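Local coordinates for transcriptional regulator (Aquifex aeolicus, PDB 2EH3), which probably binds DNA as a transcription factor of the TetR/AcrR family, pairing a helix-turn-helix domain with an all-helical C-terminal domain, at residues A[3-15]-A[27-39]. Numbering follows the deposited sequence.
Sequences TKERILEVSKELF and EIVKRANLSKGAF
Helix 3-15 meets helix 27-32 near Val10, Ser11, Ile28 and Ala32, the two axes approaching to 9.4 Å with 117° between their N-to-C directions, while the Thr3 backbone comes nearest to Ala38, in the helix that begins at Lys36. Ile28 is the knob of this packing, set into a hole formed by Val10, Ser11, Leu14 and Phe15. Its CG1 stands beside the backbone N (chi1 -71°), which leaves CG2 anti to that N and 3.5 Å from Ser11 OG. That buried hydroxyl donates to Ile7 O one turn back, from above the carbonyl plane, and so its hydrogen stays within its own helix. Val10 spreads its two methyls: CG1 touches Arg31 CG at 3.6 Å, and CG2 rests on the Ala32 methyl. Leu14 CD2 sits over one face of the Arg31 guanidinium, 3.8 Å from NH1. Toward the N-terminal end, Ile7 CG1 packs 3.6 Å from Leu34 CD1, and its CG2 meets the Phe39 ring near CD1 and CE1. Arg6, bent at chi2 and chi3, brings NH1 to a lone pair of Ala32 O at 3.0 Å, with an N-H...O angle of 145°; the oxygen lies near the guanidinium edge, somewhat tilted from its plane. Asn33, with positive phi, ends helix 27-32 in a Schellman motif. The contact joins the first helix to the other two of the homeodomain-like three-helix bundle; Leu49 of helix 46-67 touches Ser11, and Phe43 touches Ile7. Apolar interlocking thus joins helix 3-15 to the predicted helix-turn-helix, and the single Arg6 hydrogen bond sits at its exposed rim.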
ATOM      1  N   THR A   3      15.585 -23.339  19.136  1.00 18.73           N
ATOM      2  CA  THR A   3      14.832 -23.950  18.058  1.00 17.73           C
ATOM      3  C   THR A   3      13.711 -23.057  17.561  1.00 16.08           C
ATOM      4  O   THR A   3      13.485 -22.976  16.351  1.00 15.14           O
ATOM      5  CB  THR A   3      14.267 -25.303  18.511  1.00 18.38           C
ATOM      6  OG1 THR A   3      15.359 -26.156  18.884  1.00 18.32           O
ATOM      7  CG2 THR A   3      13.492 -25.943  17.418  1.00 18.97           C
ATOM      8  N   LYS A   4      13.006 -22.385  18.473  1.00 15.24           N
ATOM      9  CA  LYS A   4      11.908 -21.512  18.042  1.00 14.74           C
ATOM     10  C   LYS A   4      12.468 -20.400  17.152  1.00 14.98           C
ATOM     11  O   LYS A   4      11.870 -20.055  16.114  1.00 14.46           O
ATOM     12  CB  LYS A   4      11.188 -20.915  19.253  1.00 17.18           C
ATOM     13  CG  LYS A   4       9.933 -20.163  18.886  1.00 17.62           C
ATOM     14  CD  LYS A   4       9.210 -19.598  20.120  1.00 20.58           C
ATOM     15  CE  LYS A   4       7.877 -18.966  19.733  1.00 20.56           C
ATOM     16  NZ  LYS A   4       7.057 -18.738  20.955  1.00 22.38           N
ATOM     17  N   GLU A   5      13.601 -19.837  17.557  1.00 15.34           N
ATOM     18  CA  GLU A   5      14.239 -18.787  16.783  1.00 16.15           C
ATOM     19  C   GLU A   5      14.646 -19.308  15.416  1.00 14.87           C
ATOM     20  O   GLU A   5      14.486 -18.623  14.406  1.00 15.43           O
ATOM     21  CB  GLU A   5      15.486 -18.260  17.500  1.00 18.71           C
ATOM     22  CG  GLU A   5      15.208 -17.330  18.667  1.00 23.06           C
ATOM     23  CD  GLU A   5      14.396 -17.975  19.760  1.00 26.20           C
ATOM     24  OE1 GLU A   5      14.753 -19.099  20.205  1.00 27.98           O
ATOM     25  OE2 GLU A   5      13.398 -17.344  20.177  1.00 27.40           O
ATOM     26  N   ARG A   6      15.171 -20.526  15.361  1.00 14.43           N
ATOM     27  CA  ARG A   6      15.583 -21.057  14.068  1.00 14.78           C
ATOM     28  C   ARG A   6      14.389 -21.249  13.133  1.00 13.19           C
ATOM     29  O   ARG A   6      14.467 -20.935  11.931  1.00 14.70           O
ATOM     30  CB  ARG A   6      16.335 -22.384  14.244  1.00 17.22           C
ATOM     31  CG  ARG A   6      17.707 -22.202  14.848  1.00 21.71           C
ATOM     32  CD  ARG A   6      18.714 -23.178  14.249  1.00 26.47           C
ATOM     33  NE  ARG A   6      18.526 -24.544  14.725  1.00 30.59           N
ATOM     34  CZ  ARG A   6      17.827 -25.489  14.104  1.00 30.34           C
ATOM     35  NH1 ARG A   6      17.218 -25.247  12.948  1.00 30.63           N
ATOM     36  NH2 ARG A   6      17.750 -26.694  14.651  1.00 31.57           N
ATOM     37  N   ILE A   7      13.291 -21.758  13.671  1.00 12.61           N
ATOM     38  CA  ILE A   7      12.087 -21.950  12.867  1.00 10.96           C
ATOM     39  C   ILE A   7      11.623 -20.578  12.358  1.00 11.38           C
ATOM     40  O   ILE A   7      11.274 -20.435  11.194  1.00 11.62           O
ATOM     41  CB  ILE A   7      10.975 -22.587  13.705  1.00 10.96           C
ATOM     42  CG1 ILE A   7      11.368 -24.018  14.052  1.00 12.62           C
ATOM     43  CG2 ILE A   7       9.643 -22.567  12.957  1.00 11.00           C
ATOM     44  CD1 ILE A   7      10.479 -24.667  15.111  1.00 13.35           C
ATOM     45  N   LEU A   8      11.602 -19.581  13.230  1.00 11.42           N
ATOM     46  CA  LEU A   8      11.176 -18.251  12.798  1.00 10.81           C
ATOM     47  C   LEU A   8      12.044 -17.715  11.665  1.00 11.69           C
ATOM     48  O   LEU A   8      11.526 -17.106  10.717  1.00 10.96           O
ATOM     49  CB  LEU A   8      11.193 -17.286  13.992  1.00 11.15           C
ATOM     50  CG  LEU A   8      10.007 -17.512  14.926  1.00 13.28           C
ATOM     51  CD1 LEU A   8      10.266 -16.832  16.277  1.00 15.65           C
ATOM     52  CD2 LEU A   8       8.749 -16.967  14.277  1.00 15.23           C
ATOM     53  N   GLU A   9      13.356 -17.928  11.749  1.00 11.39           N
ATOM     54  CA  GLU A   9      14.261 -17.422  10.719  1.00 12.80           C
ATOM     55  C   GLU A   9      14.053 -18.104   9.382  1.00 13.10           C
ATOM     56  O   GLU A   9      13.988 -17.431   8.342  1.00 12.55           O
ATOM     57  CB  GLU A   9      15.724 -17.537  11.182  1.00 14.22           C
ATOM     58  CG  GLU A   9      16.056 -16.593  12.349  1.00 19.82           C
ATOM     59  CD  GLU A   9      15.701 -15.140  12.029  1.00 22.06           C
ATOM     60  OE1 GLU A   9      16.221 -14.612  11.015  1.00 24.64           O
ATOM     61  OE2 GLU A   9      14.900 -14.537  12.776  1.00 22.63           O
ATOM     62  N   VAL A  10      13.914 -19.431   9.412  1.00 10.86           N
ATOM     63  CA  VAL A  10      13.692 -20.192   8.193  1.00 12.70           C
ATOM     64  C   VAL A  10      12.350 -19.806   7.565  1.00 12.78           C
ATOM     65  O   VAL A  10      12.252 -19.677   6.343  1.00 11.37           O
ATOM     66  CB  VAL A  10      13.715 -21.715   8.493  1.00 13.79           C
ATOM     67  CG1 VAL A  10      13.180 -22.509   7.318  1.00 15.47           C
ATOM     68  CG2 VAL A  10      15.163 -22.153   8.784  1.00 12.58           C
ATOM     69  N   SER A  11      11.326 -19.621   8.401  1.00 11.62           N
ATOM     70  CA  SER A  11       9.973 -19.300   7.905  1.00 10.32           C
ATOM     71  C   SER A  11       9.961 -17.904   7.278  1.00 10.47           C
ATOM     72  O   SER A  11       9.323 -17.680   6.245  1.00 11.06           O
ATOM     73  CB  SER A  11       8.930 -19.394   9.040  1.00 11.65           C
ATOM     74  OG  SER A  11       8.904 -20.692   9.628  1.00 12.86           O
ATOM     75  N   LYS A  12      10.662 -16.966   7.891  1.00  9.90           N
ATOM     76  CA  LYS A  12      10.719 -15.613   7.314  1.00 10.90           C
ATOM     77  C   LYS A  12      11.379 -15.692   5.952  1.00 11.72           C
ATOM     78  O   LYS A  12      10.929 -15.050   4.993  1.00 11.10           O
ATOM     79  CB  LYS A  12      11.505 -14.653   8.227  1.00 12.65           C
ATOM     80  CG  LYS A  12      10.704 -14.147   9.400  1.00 16.06           C
ATOM     81  CD  LYS A  12      11.444 -13.056  10.184  1.00 18.07           C
ATOM     82  CE  LYS A  12      12.554 -13.643  11.006  1.00 19.82           C
ATOM     83  NZ  LYS A  12      12.904 -12.734  12.154  1.00 20.42           N
ATOM     84  N   GLU A  13      12.436 -16.496   5.847  1.00 11.05           N
ATOM     85  CA  GLU A  13      13.119 -16.639   4.571  1.00 12.57           C
ATOM     86  C   GLU A  13      12.226 -17.258   3.498  1.00 11.02           C
ATOM     87  O   GLU A  13      12.123 -16.697   2.394  1.00 11.11           O
ATOM     88  CB  GLU A  13      14.381 -17.503   4.733  1.00 13.18           C
ATOM     89  CG  GLU A  13      15.560 -16.734   5.322  1.00 23.22           C
ATOM     90  CD  GLU A  13      15.856 -15.461   4.536  1.00 25.29           C
ATOM     91  OE1 GLU A  13      15.828 -15.512   3.277  1.00 30.10           O
ATOM     92  OE2 GLU A  13      16.122 -14.419   5.175  1.00 31.15           O
ATOM     93  N   LEU A  14      11.577 -18.377   3.815  1.00 11.52           N
ATOM     94  CA  LEU A  14      10.722 -19.027   2.829  1.00 11.07           C
ATOM     95  C   LEU A  14       9.498 -18.183   2.471  1.00 10.99           C
ATOM     96  O   LEU A  14       9.140 -18.105   1.309  1.00 10.51           O
ATOM     97  CB  LEU A  14      10.273 -20.418   3.302  1.00 12.16           C
ATOM     98  CG  LEU A  14      11.438 -21.394   3.412  1.00 12.27           C
ATOM     99  CD1 LEU A  14      10.887 -22.734   3.829  1.00 15.71           C
ATOM    100  CD2 LEU A  14      12.206 -21.476   2.076  1.00 15.71           C
ATOM    101  N   PHE A  15       8.845 -17.563   3.458  1.00  9.62           N
ATOM    102  CA  PHE A  15       7.676 -16.729   3.145  1.00 10.11           C
ATOM    103  C   PHE A  15       8.092 -15.547   2.260  1.00  9.45           C
ATOM    104  O   PHE A  15       7.343 -15.141   1.369  1.00 11.44           O
ATOM    105  CB  PHE A  15       7.014 -16.186   4.414  1.00 10.85           C
ATOM    106  CG  PHE A  15       6.381 -17.239   5.297  1.00 10.47           C
ATOM    107  CD1 PHE A  15       6.029 -18.497   4.800  1.00 12.80           C
ATOM    108  CD2 PHE A  15       6.100 -16.945   6.631  1.00 10.84           C
ATOM    109  CE1 PHE A  15       5.391 -19.444   5.631  1.00 12.30           C
ATOM    110  CE2 PHE A  15       5.463 -17.888   7.466  1.00 10.65           C
ATOM    111  CZ  PHE A  15       5.107 -19.134   6.959  1.00 11.37           C
ATOM    112  N   GLU A  27       8.067 -28.006   4.220  1.00 12.45           N
ATOM    113  CA  GLU A  27       9.230 -27.346   3.625  1.00 11.96           C
ATOM    114  C   GLU A  27      10.056 -26.599   4.682  1.00 11.97           C
ATOM    115  O   GLU A  27      11.286 -26.555   4.621  1.00 12.04           O
ATOM    116  CB  GLU A  27       8.797 -26.379   2.521  1.00 13.81           C
ATOM    117  CG  GLU A  27       8.123 -27.074   1.354  1.00 14.44           C
ATOM    118  CD  GLU A  27       7.543 -26.110   0.331  1.00 16.75           C
ATOM    119  OE1 GLU A  27       6.985 -25.068   0.724  1.00 14.71           O
ATOM    120  OE2 GLU A  27       7.630 -26.413  -0.881  1.00 17.44           O
ATOM    121  N   ILE A  28       9.359 -25.988   5.629  1.00 11.26           N
ATOM    122  CA  ILE A  28      10.022 -25.255   6.701  1.00 11.04           C
ATOM    123  C   ILE A  28      10.873 -26.190   7.559  1.00 11.32           C
ATOM    124  O   ILE A  28      12.058 -25.911   7.801  1.00 10.24           O
ATOM    125  CB  ILE A  28       8.979 -24.552   7.586  1.00 11.14           C
ATOM    126  CG1 ILE A  28       8.357 -23.383   6.804  1.00 12.37           C
ATOM    127  CG2 ILE A  28       9.626 -24.009   8.885  1.00 12.59           C
ATOM    128  CD1 ILE A  28       7.080 -22.835   7.455  1.00 13.73           C
ATOM    129  N   VAL A  29      10.274 -27.298   8.024  1.00 11.94           N
ATOM    130  CA  VAL A  29      11.051 -28.186   8.891  1.00 12.47           C
ATOM    131  C   VAL A  29      12.175 -28.886   8.136  1.00 13.08           C
ATOM    132  O   VAL A  29      13.240 -29.142   8.715  1.00 12.73           O
ATOM    133  CB  VAL A  29      10.181 -29.215   9.694  1.00 13.45           C
ATOM    134  CG1 VAL A  29       9.199 -28.464  10.619  1.00 13.70           C
ATOM    135  CG2 VAL A  29       9.463 -30.180   8.773  1.00 14.15           C
ATOM    136  N   LYS A  30      11.964 -29.166   6.848  1.00 13.07           N
ATOM    137  CA  LYS A  30      13.014 -29.774   6.030  1.00 14.35           C
ATOM    138  C   LYS A  30      14.205 -28.813   5.960  1.00 13.94           C
ATOM    139  O   LYS A  30      15.346 -29.202   6.185  1.00 14.43           O
ATOM    140  CB  LYS A  30      12.506 -30.030   4.613  1.00 16.40           C
ATOM    141  CG  LYS A  30      13.468 -30.832   3.721  1.00 21.76           C
ATOM    142  CD  LYS A  30      12.924 -30.970   2.285  1.00 25.00           C
ATOM    143  CE  LYS A  30      13.023 -29.638   1.504  1.00 27.39           C
ATOM    144  NZ  LYS A  30      11.807 -29.243   0.697  1.00 25.41           N
ATOM    145  N   ARG A  31      13.939 -27.548   5.637  1.00 13.29           N
ATOM    146  CA  ARG A  31      15.004 -26.560   5.526  1.00 14.36           C
ATOM    147  C   ARG A  31      15.716 -26.343   6.862  1.00 14.57           C
ATOM    148  O   ARG A  31      16.933 -26.118   6.908  1.00 16.18           O
ATOM    149  CB  ARG A  31      14.416 -25.239   5.004  1.00 15.22           C
ATOM    150  CG  ARG A  31      15.391 -24.071   4.981  1.00 17.45           C
ATOM    151  CD  ARG A  31      16.494 -24.268   3.958  1.00 21.25           C
ATOM    152  NE  ARG A  31      16.019 -24.224   2.571  1.00 23.43           N
ATOM    153  CZ  ARG A  31      15.776 -23.109   1.884  1.00 23.63           C
ATOM    154  NH1 ARG A  31      15.959 -21.921   2.448  1.00 24.66           N
ATOM    155  NH2 ARG A  31      15.357 -23.177   0.621  1.00 24.24           N
ATOM    156  N   ALA A  32      14.965 -26.423   7.954  1.00 14.04           N
ATOM    157  CA  ALA A  32      15.529 -26.251   9.288  1.00 12.47           C
ATOM    158  C   ALA A  32      16.149 -27.532   9.863  1.00 13.01           C
ATOM    159  O   ALA A  32      16.729 -27.497  10.950  1.00 12.99           O
ATOM    160  CB  ALA A  32      14.447 -25.764  10.239  1.00 12.22           C
ATOM    161  N   ASN A  33      16.015 -28.651   9.148  1.00 13.72           N
ATOM    162  CA  ASN A  33      16.535 -29.940   9.619  1.00 14.28           C
ATOM    163  C   ASN A  33      15.935 -30.279  11.004  1.00 13.34           C
ATOM    164  O   ASN A  33      16.628 -30.679  11.952  1.00 14.04           O
ATOM    165  CB  ASN A  33      18.074 -29.941   9.685  1.00 15.07           C
ATOM    166  CG  ASN A  33      18.648 -31.343   9.859  1.00 16.90           C
ATOM    167  OD1 ASN A  33      18.047 -32.333   9.428  1.00 15.94           O
ATOM    168  ND2 ASN A  33      19.820 -31.432  10.489  1.00 17.94           N
ATOM    169  N   LEU A  34      14.621 -30.144  11.093  1.00 11.15           N
ATOM    170  CA  LEU A  34      13.881 -30.427  12.319  1.00 12.20           C
ATOM    171  C   LEU A  34      12.732 -31.358  12.034  1.00 10.80           C
ATOM    172  O   LEU A  34      12.296 -31.518  10.883  1.00 11.40           O
ATOM    173  CB  LEU A  34      13.312 -29.124  12.900  1.00 11.79           C
ATOM    174  CG  LEU A  34      14.318 -28.130  13.445  1.00 13.30           C
ATOM    175  CD1 LEU A  34      13.581 -26.823  13.733  1.00 14.99           C
ATOM    176  CD2 LEU A  34      14.937 -28.664  14.744  1.00 14.06           C
ATOM    177  N   SER A  35      12.220 -31.970  13.100  1.00 12.05           N
ATOM    178  CA  SER A  35      11.076 -32.856  13.000  1.00 12.03           C
ATOM    179  C   SER A  35       9.808 -32.018  13.045  1.00 11.71           C
ATOM    180  O   SER A  35       9.834 -30.871  13.493  1.00 13.33           O
ATOM    181  CB  SER A  35      11.016 -33.796  14.201  1.00 12.45           C
ATOM    182  OG  SER A  35      10.848 -33.035  15.406  1.00 13.70           O
ATOM    183  N   LYS A  36       8.694 -32.603  12.622  1.00 14.21           N
ATOM    184  CA  LYS A  36       7.416 -31.899  12.715  1.00 13.44           C
ATOM    185  C   LYS A  36       7.080 -31.683  14.206  1.00 14.28           C
ATOM    186  O   LYS A  36       6.514 -30.655  14.592  1.00 14.35           O
ATOM    187  CB  LYS A  36       6.301 -32.718  12.046  1.00 15.35           C
ATOM    188  CG  LYS A  36       6.266 -32.558  10.529  1.00 19.26           C
ATOM    189  CD  LYS A  36       5.148 -33.366   9.893  1.00 23.86           C
ATOM    190  CE  LYS A  36       4.859 -32.831   8.486  1.00 26.72           C
ATOM    191  NZ  LYS A  36       3.706 -33.512   7.822  1.00 31.72           N
ATOM    192  N   GLY A  37       7.448 -32.653  15.049  1.00 14.25           N
ATOM    193  CA  GLY A  37       7.178 -32.533  16.475  1.00 13.34           C
ATOM    194  C   GLY A  37       7.874 -31.327  17.067  1.00 12.66           C
ATOM    195  O   GLY A  37       7.357 -30.664  17.971  1.00 13.54           O
ATOM    196  N   ALA A  38       9.063 -31.026  16.561  1.00 11.81           N
ATOM    197  CA  ALA A  38       9.783 -29.876  17.071  1.00 12.40           C
ATOM    198  C   ALA A  38       9.017 -28.613  16.698  1.00 12.99           C
ATOM    199  O   ALA A  38       8.919 -27.666  17.477  1.00 13.37           O
ATOM    200  CB  ALA A  38      11.180 -29.841  16.463  1.00 13.20           C
ATOM    201  N   PHE A  39       8.476 -28.611  15.488  1.00 12.67           N
ATOM    202  CA  PHE A  39       7.730 -27.454  15.045  1.00 11.81           C
ATOM    203  C   PHE A  39       6.456 -27.279  15.859  1.00 11.26           C
ATOM    204  O   PHE A  39       6.185 -26.190  16.365  1.00 13.60           O
ATOM    205  CB  PHE A  39       7.383 -27.593  13.558  1.00 12.27           C
ATOM    206  CG  PHE A  39       6.535 -26.467  13.024  1.00 14.02           C
ATOM    207  CD1 PHE A  39       7.135 -25.362  12.421  1.00 15.27           C
ATOM    208  CD2 PHE A  39       5.143 -26.491  13.169  1.00 14.25           C
ATOM    209  CE1 PHE A  39       6.337 -24.295  11.971  1.00 15.04           C
ATOM    210  CE2 PHE A  39       4.345 -25.438  12.724  1.00 14.58           C
ATOM    211  CZ  PHE A  39       4.959 -24.338  12.123  1.00 14.31           C
TER